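Local coordinates for protein putative cyclohexadienyl dehydrogenase and ADH prephenate dehydrogenase (Rhizobium meliloti, PDB 4WJI) that binds NADP and tyrosine and probably catalyses the oxidative decarboxylation of prephenate to 4-hydroxyphenylpyruvate in tyrosine biosynthesis, at residues I10-I15 / I32-R37; G16-R21 / A137-G142; S57-V62 / A81-A86; A65-V70 / I93-G98. All blocks are in the same frame, centred on the assembly; numbering follows the deposited sequence.

Interaction 1 (I10-I15 / I32-R37); sequences IGIGLI and IVVTTR. With NAP (NADP nicotinamide-adenine-dinucleotide phosphate), chain B.
The guanidinium of R37 lies with one face over the adenine of NADP, N7A sitting 3.3 Å above its plane and over its centre, while O3X of the 2'-phosphate meets its edge in plane. There R37 NE gives a nearly straight bond to O3X (2.8 Å, 172°), so a flat cation serves both base and phosphate. This is the dinucleotide end of a Rossmann beta-alpha-beta unit: strand 4-10 runs into a GxGxxG turn and helix 14-26, and strand 29-35 returns parallel beside strand 4-10. G11 N bonds to T35 O at 2.9 Å, and the I10 and T35 side chains lie side by side, CG1 against CG2. At G11 (phi 99°) a CB would press on the preceding carbonyl oxygen; at G13 it would strike O5B of the dinucleotide. I12, its CG1 anti to the backbone N (chi1 -158°), crosses V34 at about a right angle and touches V34 CG1 at 3.9 Å, while its CG2 meets T36 CB. With an alanine here these outer carbons would be gone, and T36, which holds the ribose and phosphate, would probably be less firmly placed. Beyond the N-cap G13, the amides of L14 and I15 reach the pyrophosphate oxygens O1A and O2N. T36 OG1 accepts from the ribose hydroxyl O3B at 2.7 Å and donates to phosphate O2X at 2.8 Å.

Interaction 2 (G16-R21 / A137-G142); sequences GSSIAR and AGLFRG
S18 OG, packed 3.7 Å from the L139 CD2 methyl, is held by two backbone groups: the carbonyl of L14 one turn back in its own helix and the amide of F136, just ahead of A137. A small hydroxyl suits this place, because it can give its proton to L14 O and accept from F136 N at once, within a contact made mostly of carbon. OG stands anti to its own carbonyl carbon and beside the backbone N (chi1 -67°), which brings it back within reach of L14 O. The F140 ring comes in next to it: S18 CB and I19 CG1 approach CE2 obliquely, the latter at 3.8 Å, and the I19 side chain crosses F140 at about a right angle. L139 CB sits 4.2 Å above one ring face, and W165 meets the ring edge-to-face. The loop between strands 117-123 and 144-147 is thereby laid along helix 14-26, the helix of the first Rossmann beta-alpha-beta unit. A type I turn from G138 to R141 presents L139 and F140 together; G138, at phi 99°, is spared the clash a CB would make with the carbonyl of A137. Were F140 an alanine, I19 CG1 and S18 CB would lose the ring they lie against and W165 would probably lose this edge-to-face partner. Farther along the helix, R21 CD passes 3.9 Å from A137 N, and its guanidinium bonds through NH2 to P132 O.

Interaction 3 (S57-V62 / A81-A86); sequences SAAEAV and AAEIAA
I84 buries the most surface here, and its CG2 methyl does most of the touching. That methyl packs between A58 and V62, 3.8 Å from A58 CB and also against A58 O and V62 CG1. It is put there by a first torsion of 67°, with CG2 anti to the carbonyl carbon and beside the backbone N. V62 crosses I84 at about a right angle and presents both branches, CG2 lying against I84 CB; a beta-branched residue offers a broad, stiff surface for this. E83, its CG anti to the backbone N and its chain bent at the next torsion (chi2 65°), brings OE2 to 4.1 Å from A59 CB, at the solvent-facing side of the contact. A59, with nothing larger than a methyl, lets the chains close to 4.6 Å between its CA and that of I84, and its CB rests on E83 O. Two short helices flanking the Rossmann sheet, 58-61 and the end of 77-84, are thus joined, and V62 and I84 both reach I10 of strand 4-10. H87, a magnesium ligand in a crystal structure of this protein, touches A59 and V62, and a bound magnesium ion lies about 4 Å from the A59 side chain. The contact is thus held by methyls against methyls and a carbonyl, with the S57 hydroxyl spent on capping its own helix at E60 N and on a water that also takes the A59 amide.

Interaction 4 (A65-V70 / I93-G98); sequences ADLVVV and IVTDVG. With NAP (NADP nicotinamide-adenine-dinucleotide phosphate), chain B.
V69 and T95 lie side by side on one face of the sheet, V69 CG2 against T95 CG2 at 3.9 Å. On that face L67, its CG anti to the backbone N (chi1 177°), lays CD1 across I93 CG2 at 3.9 Å. V69 CG1 also meets V97 CG1, just past the strand end. V68, V70, V94 and D96 occupy the other face, where M108 of helix 102-108 covers V70 and V94. Beta-branched residues suit such neighbouring strands, which are parallel and 4.5 Å apart at their axes, joined through helix 77-84 as a beta-alpha-beta crossover of the Rossmann fold. I93 N to D66 O, V68 N to I93 O, T95 N to V68 O (2.8 Å) and V70 N to T95 O form the parallel ladder, and V97 N to V70 O continues it weakly. T95 OG1 turns to V119 O of the next strand. At the polar ends D66 pairs with K89, while D96 OD2 takes the G98 amide (2.9 Å from G98 N) in an Asx turn and pairs with K101. V97 O stands 3.3 Å from C6N of the nicotinamide. Such strands are held chiefly by backbone bonds and branched apolar carbons, with carboxylates at both ends.

How the interactions relate
All four contacts belong to the nucleotide-binding Rossmann part of the chain. Interactions 1 and 4 reach the same sheet and touch NADP, their centres 11 Å apart; strand 4-10 lies between strands 29-35 and 67-70, and I10 N probably bonds to V69 O. Interaction 2 shares helix 14-26 with interaction 1, and I19 packs on V69 and V97. Interaction 3 sits 24 Å from interaction 2, centre to centre, without touching it, yet it packs on interactions 1 and 4 through A61 and V62. Along the chain, interaction 1 closes first, interactions 3 and 4 alternate, and 137-142 returns last to helix 14-26, so a loop from well along the nucleotide-binding part is laid on its first helix, next to the cofactor site.

Interaction 1 (I10-I15 / I32-R37)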
loop_
_atom_site.group_PDB
_atom_site.type_symbol
_atom_site.label_atom_id
_atom_site.label_comp_id
_atom_site.label_asym_id
_atom_site.label_seq_id
_atom_site.Cartn_x
_atom_site.Cartn_y
_atom_site.Cartn_z
ATOM N N ILE A 10 15.421 24.898 9.100
ATOM C CA ILE A 10 16.361 24.759 7.968
ATOM C C ILE A 10 15.849 23.620 7.096
ATOM O O ILE A 10 15.896 22.444 7.493
ATOM C CB ILE A 10 17.780 24.433 8.437
ATOM C CG1 ILE A 10 18.290 25.505 9.409
ATOM C CG2 ILE A 10 18.703 24.289 7.203
ATOM C CD1 ILE A 10 19.663 25.280 9.994
ATOM N N GLY A 11 15.315 23.965 5.923
ATOM C CA GLY A 11 14.559 23.017 5.130
ATOM C C GLY A 11 13.061 23.233 5.363
ATOM O O GLY A 11 12.607 23.313 6.508
ATOM N N ILE A 12 12.313 23.371 4.285
ATOM C CA ILE A 12 10.929 23.815 4.348
ATOM C C ILE A 12 10.091 23.052 3.315
ATOM O O ILE A 12 9.147 23.576 2.736
ATOM C CB ILE A 12 10.857 25.377 4.234
ATOM C CG1 ILE A 12 9.534 25.920 4.828
ATOM C CG2 ILE A 12 11.181 25.852 2.842
ATOM C CD1 ILE A 12 9.473 25.833 6.340
ATOM N N GLY A 13 10.400 21.758 3.146
ATOM C CA GLY A 13 9.593 20.903 2.316
ATOM C C GLY A 13 8.410 20.297 3.087
ATOM O O GLY A 13 7.816 20.948 3.948
ATOM N N LEU A 14 8.085 19.032 2.792
ATOM C CA LEU A 14 6.919 18.419 3.444
ATOM C C LEU A 14 7.002 18.543 4.963
ATOM O O LEU A 14 6.062 18.994 5.643
ATOM C CB LEU A 14 6.789 16.960 3.080
ATOM C CG LEU A 14 5.630 16.254 3.793
ATOM C CD1 LEU A 14 4.280 16.693 3.262
ATOM C CD2 LEU A 14 5.759 14.760 3.620
ATOM N N ILE A 15 8.113 18.060 5.511
ATOM C CA ILE A 15 8.219 18.001 6.989
ATOM C C ILE A 15 8.438 19.371 7.604
ATOM O O ILE A 15 7.736 19.753 8.533
ATOM C CB ILE A 15 9.285 16.968 7.429
ATOM C CG1 ILE A 15 8.914 15.569 6.874
ATOM C CG2 ILE A 15 9.457 16.997 8.938
ATOM C CD1 ILE A 15 7.608 15.035 7.370
ATOM N N ILE A 32 9.279 32.682 13.912
ATOM C CA ILE A 32 9.684 31.575 13.068
ATOM C C ILE A 32 10.615 32.105 11.981
ATOM O O ILE A 32 10.273 33.053 11.262
ATOM C CB ILE A 32 8.457 30.942 12.344
ATOM C CG1 ILE A 32 7.325 30.542 13.309
ATOM C CG2 ILE A 32 8.904 29.777 11.471
ATOM C CD1 ILE A 32 6.034 30.086 12.629
ATOM N N VAL A 33 11.830 31.528 11.910
ATOM C CA VAL A 33 12.785 31.901 10.870
ATOM C C VAL A 33 12.844 30.759 9.897
ATOM O O VAL A 33 13.058 29.623 10.316
ATOM C CB VAL A 33 14.196 32.150 11.462
ATOM C CG1 VAL A 33 15.125 32.645 10.366
ATOM C CG2 VAL A 33 14.120 33.182 12.596
ATOM N N VAL A 34 12.707 31.051 8.604
ATOM C CA VAL A 34 12.730 30.016 7.555
ATOM C C VAL A 34 13.940 30.216 6.664
ATOM O O VAL A 34 14.204 31.351 6.166
ATOM C CB VAL A 34 11.461 30.085 6.697
ATOM C CG1 VAL A 34 11.544 29.195 5.470
ATOM C CG2 VAL A 34 10.263 29.671 7.540
ATOM N N THR A 35 14.645 29.112 6.438
ATOM C CA THR A 35 15.705 29.092 5.451
ATOM C C THR A 35 15.626 27.827 4.627
ATOM O O THR A 35 15.173 26.780 5.115
ATOM C CB THR A 35 17.092 29.271 6.074
ATOM O OG1 THR A 35 18.088 29.511 5.078
ATOM C CG2 THR A 35 17.477 28.136 6.923
ATOM N N THR A 36 16.050 27.939 3.374
ATOM C CA THR A 36 16.153 26.806 2.474
ATOM C C THR A 36 17.205 27.176 1.432
ATOM O O THR A 36 17.525 28.383 1.280
ATOM C CB THR A 36 14.774 26.522 1.824
ATOM O OG1 THR A 36 14.775 25.253 1.146
ATOM C CG2 THR A 36 14.291 27.630 0.876
ATOM N N ARG A 37 17.713 26.188 0.695
ATOM C CA ARG A 37 18.854 26.529 -0.139
ATOM C C ARG A 37 18.476 27.336 -1.369
ATOM O O ARG A 37 19.233 28.213 -1.753
ATOM C CB ARG A 37 19.701 25.355 -0.523
ATOM C CG ARG A 37 18.946 24.264 -1.154
ATOM C CD ARG A 37 19.893 23.320 -1.873
ATOM N NE ARG A 37 19.045 22.364 -2.552
ATOM C CZ ARG A 37 19.468 21.317 -3.225
ATOM N NH1 ARG A 37 20.764 21.025 -3.263
ATOM N NH2 ARG A 37 18.579 20.540 -3.821
HETATM P PA NAP B . 11.320 17.683 0.783
HETATM O O1A NAP B . 9.870 17.982 0.832
HETATM O O2A NAP B . 11.984 17.242 -0.477
HETATM O O5B NAP B . 12.102 18.992 1.286
HETATM C C5B NAP B . 13.516 19.072 1.154
HETATM C C4B NAP B . 14.086 20.330 1.808
HETATM O O4B NAP B . 15.498 20.180 1.897
HETATM C C3B NAP B . 13.873 21.578 0.971
HETATM O O3B NAP B . 13.879 22.741 1.783
HETATM C C2B NAP B . 15.113 21.630 0.119
HETATM O O2B NAP B . 15.446 22.938 -0.255
HETATM C C1B NAP B . 16.157 21.132 1.081
HETATM N N9A NAP B . 17.389 20.529 0.503
HETATM C C8A NAP B . 17.478 19.565 -0.399
HETATM N N7A NAP B . 18.706 19.199 -0.668
HETATM C C5A NAP B . 19.480 19.998 0.119
HETATM C C6A NAP B . 20.875 20.110 0.289
HETATM N N6A NAP B . 21.727 19.331 -0.403
HETATM N N1A NAP B . 21.304 20.988 1.172
HETATM C C2A NAP B . 20.439 21.730 1.843
HETATM N N3A NAP B . 19.124 21.708 1.744
HETATM C C4A NAP B . 18.672 20.827 0.861
HETATM O O3 NAP B . 11.721 16.649 1.939
HETATM P PN NAP B . 11.006 16.165 3.283
HETATM O O1N NAP B . 10.077 15.137 2.876
HETATM O O2N NAP B . 10.539 17.306 4.069
HETATM O O5D NAP B . 12.219 15.407 4.032
HETATM C C5D NAP B . 13.136 16.082 4.855
HETATM C C4D NAP B . 13.710 15.090 5.863
HETATM O O4D NAP B . 12.636 14.491 6.558
HETATM C C3D NAP B . 14.467 13.958 5.234
HETATM O O3D NAP B . 15.624 13.670 6.001
HETATM C C2D NAP B . 13.506 12.794 5.256
HETATM O O2D NAP B . 14.213 11.582 5.321
HETATM C C1D NAP B . 12.780 13.091 6.568
HETATM N N1N NAP B . 11.399 12.591 6.660
HETATM C C2N NAP B . 10.613 12.546 5.582
HETATM C C3N NAP B . 9.325 12.076 5.662
HETATM C C7N NAP B . 8.393 11.970 4.477
HETATM O O7N NAP B . 7.432 11.254 4.556
HETATM N N7N NAP B . 8.681 12.678 3.407
HETATM C C4N NAP B . 8.864 11.669 6.887
HETATM C C5N NAP B . 9.689 11.754 7.978
HETATM C C6N NAP B . 10.979 12.191 7.853
HETATM P P2B NAP B . 15.218 23.471 -1.756
HETATM O O1X NAP B . 13.844 23.046 -2.156
HETATM O O2X NAP B . 15.360 24.959 -1.614
HETATM O O3X NAP B . 16.256 22.854 -2.673
#

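Interaction 2 (G16-R21 / A137-G142)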
loop_
_atom_site.group_PDB
_atom_site.type_symbol
_atom_site.label_atom_id
_atom_site.label_comp_id
_atom_site.label_asym_id
_atom_site.label_seq_id
_atom_site.Cartn_x
_atom_site.Cartn_y
_atom_site.Cartn_z
ATOM N N GLY A 16 9.428 20.084 7.094
ATOM C CA GLY A 16 9.665 21.424 7.638
ATOM C C GLY A 16 8.470 22.356 7.535
ATOM O O GLY A 16 8.155 23.114 8.490
ATOM N N SER A 17 7.761 22.289 6.417
ATOM C CA SER A 17 6.587 23.162 6.259
ATOM C C SER A 17 5.374 22.722 7.088
ATOM O O SER A 17 4.502 23.546 7.419
ATOM C CB SER A 17 6.180 23.342 4.796
ATOM O OG SER A 17 5.516 22.214 4.290
ATOM N N SER A 18 5.270 21.418 7.349
ATOM C CA SER A 18 4.226 20.910 8.222
ATOM C C SER A 18 4.490 21.369 9.661
ATOM O O SER A 18 3.577 21.797 10.397
ATOM C CB SER A 18 4.085 19.387 8.089
ATOM O OG SER A 18 3.605 19.066 6.790
ATOM N N ILE A 19 5.760 21.308 10.054
ATOM C CA ILE A 19 6.165 21.823 11.382
ATOM C C ILE A 19 5.881 23.327 11.455
ATOM O O ILE A 19 5.293 23.809 12.419
ATOM C CB ILE A 19 7.635 21.505 11.659
ATOM C CG1 ILE A 19 7.828 19.982 11.782
ATOM C CG2 ILE A 19 8.117 22.245 12.867
ATOM C CD1 ILE A 19 9.260 19.553 11.889
ATOM N N ALA A 20 6.235 24.060 10.415
ATOM C CA ALA A 20 5.949 25.494 10.407
ATOM C C ALA A 20 4.455 25.810 10.609
ATOM O O ALA A 20 4.102 26.672 11.397
ATOM C CB ALA A 20 6.453 26.146 9.130
ATOM N N ARG A 21 3.591 25.067 9.916
ATOM C CA ARG A 21 2.162 25.310 10.007
ATOM C C ARG A 21 1.652 24.972 11.407
ATOM O O ARG A 21 0.806 25.706 11.934
ATOM C CB ARG A 21 1.418 24.526 8.920
ATOM C CG ARG A 21 1.578 25.104 7.519
ATOM C CD ARG A 21 0.894 24.237 6.499
ATOM N NE ARG A 21 0.949 24.710 5.103
ATOM C CZ ARG A 21 1.882 24.388 4.214
ATOM N NH1 ARG A 21 2.968 23.725 4.584
ATOM N NH2 ARG A 21 1.767 24.753 2.944
ATOM N N ALA A 137 -1.073 21.447 8.414
ATOM C CA ALA A 137 -1.281 21.302 9.835
ATOM C C ALA A 137 -1.935 19.982 10.156
ATOM O O ALA A 137 -2.862 19.550 9.518
ATOM C CB ALA A 137 -2.117 22.463 10.380
ATOM N N GLY A 138 -1.432 19.332 11.172
ATOM C CA GLY A 138 -2.041 18.112 11.674
ATOM C C GLY A 138 -1.379 16.835 11.183
ATOM O O GLY A 138 -1.834 15.764 11.537
ATOM N N LEU A 139 -0.259 16.946 10.449
ATOM C CA LEU A 139 0.425 15.730 9.955
ATOM C C LEU A 139 0.869 14.799 11.075
ATOM O O LEU A 139 0.917 13.585 10.892
ATOM C CB LEU A 139 1.613 16.121 9.077
ATOM C CG LEU A 139 2.510 14.995 8.556
ATOM C CD1 LEU A 139 1.793 14.056 7.628
ATOM C CD2 LEU A 139 3.735 15.560 7.842
ATOM N N PHE A 140 1.234 15.372 12.220
ATOM C CA PHE A 140 1.823 14.613 13.309
ATOM C C PHE A 140 0.828 14.127 14.342
ATOM O O PHE A 140 1.216 13.454 15.284
ATOM C CB PHE A 140 2.954 15.437 13.931
ATOM C CG PHE A 140 3.885 15.974 12.901
ATOM C CD1 PHE A 140 4.759 15.122 12.233
ATOM C CD2 PHE A 140 3.920 17.312 12.590
ATOM C CE1 PHE A 140 5.620 15.620 11.243
ATOM C CE2 PHE A 140 4.747 17.802 11.595
ATOM C CZ PHE A 140 5.612 16.976 10.951
ATOM N N ARG A 141 -0.452 14.472 14.181
ATOM C CA ARG A 141 -1.472 14.134 15.203
ATOM C C ARG A 141 -1.676 12.634 15.220
ATOM O O ARG A 141 -1.965 12.032 14.190
ATOM C CB ARG A 141 -2.788 14.823 14.839
ATOM C CG ARG A 141 -2.786 16.329 14.989
ATOM C CD ARG A 141 -4.153 16.996 14.694
ATOM N N GLY A 142 -1.588 12.032 16.391
ATOM C CA GLY A 142 -1.775 10.617 16.562
ATOM C C GLY A 142 -0.673 9.732 16.030
ATOM O O GLY A 142 -0.873 8.507 15.909
#

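Interaction 3 (S57-V62 / A81-A86)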
loop_
_atom_site.group_PDB
_atom_site.type_symbol
_atom_site.label_atom_id
_atom_site.label_comp_id
_atom_site.label_asym_id
_atom_site.label_seq_id
_atom_site.Cartn_x
_atom_site.Cartn_y
_atom_site.Cartn_z
ATOM N N SER A 57 20.632 32.155 3.980
ATOM C CA SER A 57 21.771 31.734 4.731
ATOM C C SER A 57 21.360 30.998 5.980
ATOM O O SER A 57 20.814 31.613 6.914
ATOM C CB SER A 57 22.576 32.945 5.115
ATOM O OG SER A 57 23.580 32.608 6.004
ATOM N N ALA A 58 21.663 29.697 6.049
ATOM C CA ALA A 58 21.422 28.948 7.288
ATOM C C ALA A 58 22.237 29.518 8.475
ATOM O O ALA A 58 21.758 29.554 9.598
ATOM C CB ALA A 58 21.730 27.475 7.076
ATOM N N ALA A 59 23.456 29.991 8.208
ATOM C CA ALA A 59 24.259 30.603 9.253
ATOM C C ALA A 59 23.518 31.803 9.857
ATOM O O ALA A 59 23.433 31.924 11.089
ATOM C CB ALA A 59 25.609 31.004 8.710
ATOM N N GLU A 60 22.993 32.688 9.009
ATOM C CA GLU A 60 22.208 33.816 9.517
ATOM C C GLU A 60 20.934 33.364 10.231
ATOM O O GLU A 60 20.547 33.930 11.261
ATOM C CB GLU A 60 21.728 34.723 8.384
ATOM C CG GLU A 60 22.712 35.627 7.710
ATOM C CD GLU A 60 21.992 36.629 6.791
ATOM O OE1 GLU A 60 20.723 36.537 6.542
ATOM O OE2 GLU A 60 22.712 37.518 6.297
ATOM N N ALA A 61 20.299 32.325 9.697
ATOM C CA ALA A 61 19.006 31.881 10.233
ATOM C C ALA A 61 19.057 31.458 11.692
ATOM O O ALA A 61 18.054 31.603 12.434
ATOM C CB ALA A 61 18.447 30.737 9.403
ATOM N N VAL A 62 20.176 30.852 12.066
ATOM C CA VAL A 62 20.298 30.323 13.409
ATOM C C VAL A 62 20.730 31.349 14.447
ATOM O O VAL A 62 20.738 31.042 15.627
ATOM C CB VAL A 62 21.189 29.074 13.501
ATOM C CG1 VAL A 62 20.706 28.031 12.526
ATOM C CG2 VAL A 62 22.658 29.397 13.225
ATOM N N ALA A 81 25.274 21.197 9.392
ATOM C CA ALA A 81 25.903 21.330 10.702
ATOM C C ALA A 81 27.189 22.183 10.548
ATOM O O ALA A 81 27.440 23.047 11.367
ATOM C CB ALA A 81 26.228 19.947 11.268
ATOM N N ALA A 82 27.977 21.938 9.514
ATOM C CA ALA A 82 29.202 22.676 9.330
ATOM C C ALA A 82 28.903 24.162 9.110
ATOM O O ALA A 82 29.641 25.021 9.600
ATOM C CB ALA A 82 29.969 22.100 8.165
ATOM N N GLU A 83 27.840 24.484 8.364
ATOM C CA GLU A 83 27.550 25.900 8.041
ATOM C C GLU A 83 27.031 26.640 9.263
ATOM O O GLU A 83 27.328 27.813 9.480
ATOM C CB GLU A 83 26.502 25.988 6.917
ATOM C CG GLU A 83 26.206 27.400 6.408
ATOM C CD GLU A 83 27.417 28.081 5.722
ATOM O OE1 GLU A 83 28.474 27.426 5.503
ATOM O OE2 GLU A 83 27.324 29.295 5.388
ATOM N N ILE A 84 26.263 25.967 10.111
ATOM C CA ILE A 84 25.623 26.693 11.243
ATOM C C ILE A 84 26.449 26.721 12.537
ATOM O O ILE A 84 26.198 27.508 13.422
ATOM C CB ILE A 84 24.210 26.113 11.551
ATOM C CG1 ILE A 84 24.249 24.659 12.121
ATOM C CG2 ILE A 84 23.319 26.234 10.338
ATOM C CD1 ILE A 84 22.900 24.089 12.520
ATOM N N ALA A 85 27.459 25.850 12.635
ATOM C CA ALA A 85 28.098 25.583 13.914
ATOM C C ALA A 85 28.552 26.842 14.653
ATOM O O ALA A 85 28.316 26.974 15.856
ATOM C CB ALA A 85 29.290 24.656 13.708
ATOM N N ALA A 86 29.251 27.716 13.926
ATOM C CA ALA A 86 29.861 28.907 14.512
ATOM C C ALA A 86 28.867 30.006 14.899
ATOM O O ALA A 86 29.240 30.970 15.569
ATOM C CB ALA A 86 30.908 29.487 13.569
HETATM O O HOH W 1 25.025 30.067 5.528
#

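Interaction 4 (A65-V70 / I93-G98)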
loop_
_atom_site.group_PDB
_atom_site.type_symbol
_atom_site.label_atom_id
_atom_site.label_comp_id
_atom_site.label_asym_id
_atom_site.label_seq_id
_atom_site.Cartn_x
_atom_site.Cartn_y
_atom_site.Cartn_z
ATOM N N ALA A 65 18.699 31.729 17.716
ATOM C CA ALA A 65 17.612 30.748 17.742
ATOM C C ALA A 65 17.717 29.789 18.928
ATOM O O ALA A 65 18.788 29.270 19.234
ATOM C CB ALA A 65 17.553 29.968 16.441
ATOM N N ASP A 66 16.599 29.576 19.588
ATOM C CA ASP A 66 16.514 28.676 20.733
ATOM C C ASP A 66 16.369 27.232 20.291
ATOM O O ASP A 66 16.899 26.323 20.955
ATOM C CB ASP A 66 15.309 29.059 21.611
ATOM C CG ASP A 66 15.388 30.491 22.082
ATOM O OD1 ASP A 66 16.268 30.802 22.949
ATOM O OD2 ASP A 66 14.651 31.331 21.483
ATOM N N LEU A 67 15.648 27.003 19.178
ATOM C CA LEU A 67 15.462 25.663 18.601
ATOM C C LEU A 67 15.761 25.788 17.093
ATOM O O LEU A 67 15.284 26.721 16.437
ATOM C CB LEU A 67 14.028 25.174 18.791
ATOM C CG LEU A 67 13.732 23.808 18.162
ATOM C CD1 LEU A 67 14.539 22.722 18.818
ATOM C CD2 LEU A 67 12.247 23.551 18.285
ATOM N N VAL A 68 16.591 24.866 16.581
ATOM C CA VAL A 68 16.921 24.772 15.169
ATOM C C VAL A 68 16.502 23.396 14.701
ATOM O O VAL A 68 16.930 22.378 15.282
ATOM C CB VAL A 68 18.437 24.925 14.952
ATOM C CG1 VAL A 68 18.801 24.775 13.494
ATOM C CG2 VAL A 68 18.903 26.265 15.494
ATOM N N VAL A 69 15.577 23.357 13.725
ATOM C CA VAL A 69 15.072 22.073 13.215
ATOM C C VAL A 69 15.588 21.915 11.798
ATOM O O VAL A 69 15.253 22.716 10.905
ATOM C CB VAL A 69 13.518 22.072 13.188
ATOM C CG1 VAL A 69 12.991 20.713 12.734
ATOM C CG2 VAL A 69 12.936 22.437 14.520
ATOM N N VAL A 70 16.359 20.853 11.589
ATOM C CA VAL A 70 16.955 20.557 10.289
ATOM C C VAL A 70 16.087 19.480 9.591
ATOM O O VAL A 70 15.962 18.376 10.112
ATOM C CB VAL A 70 18.407 20.089 10.441
ATOM C CG1 VAL A 70 19.004 19.764 9.077
ATOM C CG2 VAL A 70 19.236 21.143 11.163
ATOM N N ILE A 93 19.149 24.434 21.094
ATOM C CA ILE A 93 18.837 23.024 20.853
ATOM C C ILE A 93 18.781 22.827 19.338
ATOM O O ILE A 93 18.069 23.536 18.631
ATOM C CB ILE A 93 17.502 22.597 21.477
ATOM C CG1 ILE A 93 17.506 22.805 22.988
ATOM C CG2 ILE A 93 17.229 21.128 21.153
ATOM C CD1 ILE A 93 16.165 22.645 23.654
ATOM N N VAL A 94 19.583 21.873 18.851
ATOM C CA VAL A 94 19.592 21.496 17.457
ATOM C C VAL A 94 18.976 20.127 17.323
ATOM O O VAL A 94 19.375 19.189 18.020
ATOM C CB VAL A 94 21.018 21.472 16.853
ATOM C CG1 VAL A 94 20.984 21.010 15.405
ATOM C CG2 VAL A 94 21.621 22.833 16.904
ATOM N N THR A 95 17.964 20.012 16.448
ATOM C CA THR A 95 17.296 18.733 16.208
ATOM C C THR A 95 17.138 18.543 14.701
ATOM O O THR A 95 17.404 19.419 13.893
ATOM C CB THR A 95 15.920 18.643 16.946
ATOM O OG1 THR A 95 15.434 17.302 16.896
ATOM C CG2 THR A 95 14.903 19.569 16.340
ATOM N N ASP A 96 16.786 17.351 14.340
ATOM C CA ASP A 96 16.534 17.021 12.975
ATOM C C ASP A 96 15.343 16.108 12.901
ATOM O O ASP A 96 14.672 15.734 13.906
ATOM C CB ASP A 96 17.767 16.350 12.360
ATOM C CG ASP A 96 17.819 14.861 12.676
ATOM O OD1 ASP A 96 17.769 14.556 13.879
ATOM O OD2 ASP A 96 17.878 13.974 11.738
ATOM N N VAL A 97 14.978 15.802 11.698
ATOM C CA VAL A 97 13.825 14.919 11.458
ATOM C C VAL A 97 14.165 13.744 10.513
ATOM O O VAL A 97 13.274 13.105 9.977
ATOM C CB VAL A 97 12.674 15.734 10.866
ATOM C CG1 VAL A 97 12.164 16.756 11.867
ATOM C CG2 VAL A 97 13.055 16.404 9.551
ATOM N N GLY A 98 15.439 13.516 10.249
ATOM C CA GLY A 98 15.891 12.517 9.282
ATOM C C GLY A 98 15.379 11.096 9.495
ATOM O O GLY A 98 15.182 10.625 10.633
HETATM P PA NAP B . 11.320 17.683 0.783
HETATM O O1A NAP B . 9.870 17.982 0.832
HETATM O O2A NAP B . 11.984 17.242 -0.477
HETATM O O5B NAP B . 12.102 18.992 1.286
HETATM C C5B NAP B . 13.516 19.072 1.154
HETATM C C4B NAP B . 14.086 20.330 1.808
HETATM O O4B NAP B . 15.498 20.180 1.897
HETATM C C3B NAP B . 13.873 21.578 0.971
HETATM O O3B NAP B . 13.879 22.741 1.783
HETATM C C2B NAP B . 15.113 21.630 0.119
HETATM O O2B NAP B . 15.446 22.938 -0.255
HETATM C C1B NAP B . 16.157 21.132 1.081
HETATM N N9A NAP B . 17.389 20.529 0.503
HETATM C C8A NAP B . 17.478 19.565 -0.399
HETATM N N7A NAP B . 18.706 19.199 -0.668
HETATM C C5A NAP B . 19.480 19.998 0.119
HETATM C C6A NAP B . 20.875 20.110 0.289
HETATM N N6A NAP B . 21.727 19.331 -0.403
HETATM N N1A NAP B . 21.304 20.988 1.172
HETATM C C2A NAP B . 20.439 21.730 1.843
HETATM N N3A NAP B . 19.124 21.708 1.744
HETATM C C4A NAP B . 18.672 20.827 0.861
HETATM O O3 NAP B . 11.721 16.649 1.939
HETATM P PN NAP B . 11.006 16.165 3.283
HETATM O O1N NAP B . 10.077 15.137 2.876
HETATM O O2N NAP B . 10.539 17.306 4.069
HETATM O O5D NAP B . 12.219 15.407 4.032
HETATM C C5D NAP B . 13.136 16.082 4.855
HETATM C C4D NAP B . 13.710 15.090 5.863
HETATM O O4D NAP B . 12.636 14.491 6.558
HETATM C C3D NAP B . 14.467 13.958 5.234
HETATM O O3D NAP B . 15.624 13.670 6.001
HETATM C C2D NAP B . 13.506 12.794 5.256
HETATM O O2D NAP B . 14.213 11.582 5.321
HETATM C C1D NAP B . 12.780 13.091 6.568
HETATM N N1N NAP B . 11.399 12.591 6.660
HETATM C C2N NAP B . 10.613 12.546 5.582
HETATM C C3N NAP B . 9.325 12.076 5.662
HETATM C C7N NAP B . 8.393 11.970 4.477
HETATM O O7N NAP B . 7.432 11.254 4.556
HETATM N N7N NAP B . 8.681 12.678 3.407
HETATM C C4N NAP B . 8.864 11.669 6.887
HETATM C C5N NAP B . 9.689 11.754 7.978
HETATM C C6N NAP B . 10.979 12.191 7.853
HETATM P P2B NAP B . 15.218 23.471 -1.756
HETATM O O1X NAP B . 13.844 23.046 -2.156
HETATM O O2X NAP B . 15.360 24.959 -1.614
HETATM O O3X NAP B . 16.256 22.854 -2.673
#